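Local coordinates for Cro protein (Xylella fastidiosa, PDB 3BD1), which probably binds operator DNA through a helix-turn-helix as a prophage-encoded Cro transcription factor, at residues 21-24 / 25-29. Sequence-based numbering, arbitrary orientation.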
# COMPACT_ATOMS: atom_id res chain seq x y z
N LEU A 21 8.02 12.00 -1.88
CA LEU A 21 7.57 13.02 -2.81
C LEU A 21 7.39 14.39 -2.16
O LEU A 21 7.16 15.38 -2.87
CB LEU A 21 6.23 12.59 -3.44
CG LEU A 21 6.30 11.32 -4.27
CD1 LEU A 21 4.88 10.93 -4.73
CD2 LEU A 21 7.23 11.46 -5.49
N GLY A 22 7.48 14.46 -0.84
CA GLY A 22 7.23 15.72 -0.12
C GLY A 22 5.78 16.18 -0.19
O GLY A 22 5.51 17.39 -0.28
N VAL A 23 4.87 15.20 -0.17
CA VAL A 23 3.44 15.53 -0.16
C VAL A 23 2.78 14.91 1.06
O VAL A 23 3.37 14.07 1.76
CB VAL A 23 2.72 15.05 -1.45
CG1 VAL A 23 3.38 15.73 -2.65
CG2 VAL A 23 2.67 13.50 -1.56
N ARG A 24 1.54 15.32 1.31
CA ARG A 24 0.74 14.73 2.38
C ARG A 24 0.19 13.39 1.92
O ARG A 24 -0.06 13.17 0.73
CB ARG A 24 -0.41 15.68 2.76
CG ARG A 24 0.06 17.08 3.13
CD ARG A 24 0.20 17.26 4.63
NE ARG A 24 -1.03 17.77 5.24
CZ ARG A 24 -1.41 19.05 5.25
NH1 ARG A 24 -0.67 19.99 4.67
NH2 ARG A 24 -2.55 19.39 5.83
N GLN A 25 0.00 12.47 2.87
CA GLN A 25 -0.62 11.19 2.57
C GLN A 25 -1.97 11.37 1.89
O GLN A 25 -2.33 10.60 1.00
CB GLN A 25 -0.82 10.34 3.81
CG GLN A 25 0.48 9.81 4.39
CD GLN A 25 0.18 8.75 5.43
OE1 GLN A 25 -0.59 7.83 5.18
NE2 GLN A 25 0.80 8.88 6.59
N SER A 26 -2.70 12.39 2.34
CA SER A 26 -4.00 12.65 1.75
C SER A 26 -3.90 12.93 0.26
O SER A 26 -4.82 12.61 -0.48
CB SER A 26 -4.73 13.80 2.47
OG SER A 26 -3.99 15.00 2.43
N ALA A 27 -2.79 13.54 -0.18
CA ALA A 27 -2.60 13.78 -1.61
C ALA A 27 -2.50 12.46 -2.38
O ALA A 27 -3.17 12.27 -3.41
CB ALA A 27 -1.41 14.67 -1.88
N ILE A 28 -1.68 11.54 -1.88
CA ILE A 28 -1.57 10.22 -2.50
C ILE A 28 -2.94 9.53 -2.56
O ILE A 28 -3.32 8.97 -3.59
CB ILE A 28 -0.59 9.26 -1.76
CG1 ILE A 28 0.81 9.85 -1.52
CG2 ILE A 28 -0.54 7.88 -2.43
CD1 ILE A 28 1.64 10.13 -2.70
N SER A 29 -3.69 9.57 -1.46
CA SER A 29 -5.01 8.94 -1.40
C SER A 29 -5.94 9.54 -2.44
O SER A 29 -6.69 8.81 -3.09
CB SER A 29 -5.60 9.08 -0.00
OG SER A 29 -4.78 8.34 0.88
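The turn of the helix-turn-helix, running from the end of helix 14-21 into the start of helix 25-34, brings Val-23 against Ala-27 and Ile-28, and Leu-21 against Ile-28, in the first turn of the second helix. Val-23 CG2 lies 3.7 Å from Ile-28 CD1, the two side chains meeting at about a right angle; chi1 of -60° sets CG1 anti to the carbonyl carbon, which puts CG2 between the backbone N and that carbon, on the side of Ile-28. Leu-21 reaches the same methyl, its CD1 3.9 Å from Ile-28 CD1, while Val-23 CB rests more loosely, 4.2 Å from Ala-27 CB. Gly-22, with positive phi, ends helix 14-21 in a Schellman motif. Arg-24 then takes the N-cap position. Its carbonyl O accepts a hydrogen bond from Ala-27 N (2.9 Å), which comes from well above the carbonyl plane, and a weak, longer one from Ile-28 N (3.5 Å), while its bent side chain leads away from the helix. Beyond the turn, Leu-21, whose backbone O accepts a hydrogen bond from Arg-41, packs on Asp-44, Ile-45 and Val-48 of helix 42-48; Gln-25 and Ile-28 touch Val-14 of helix 14-21, joining the two helices of the motif.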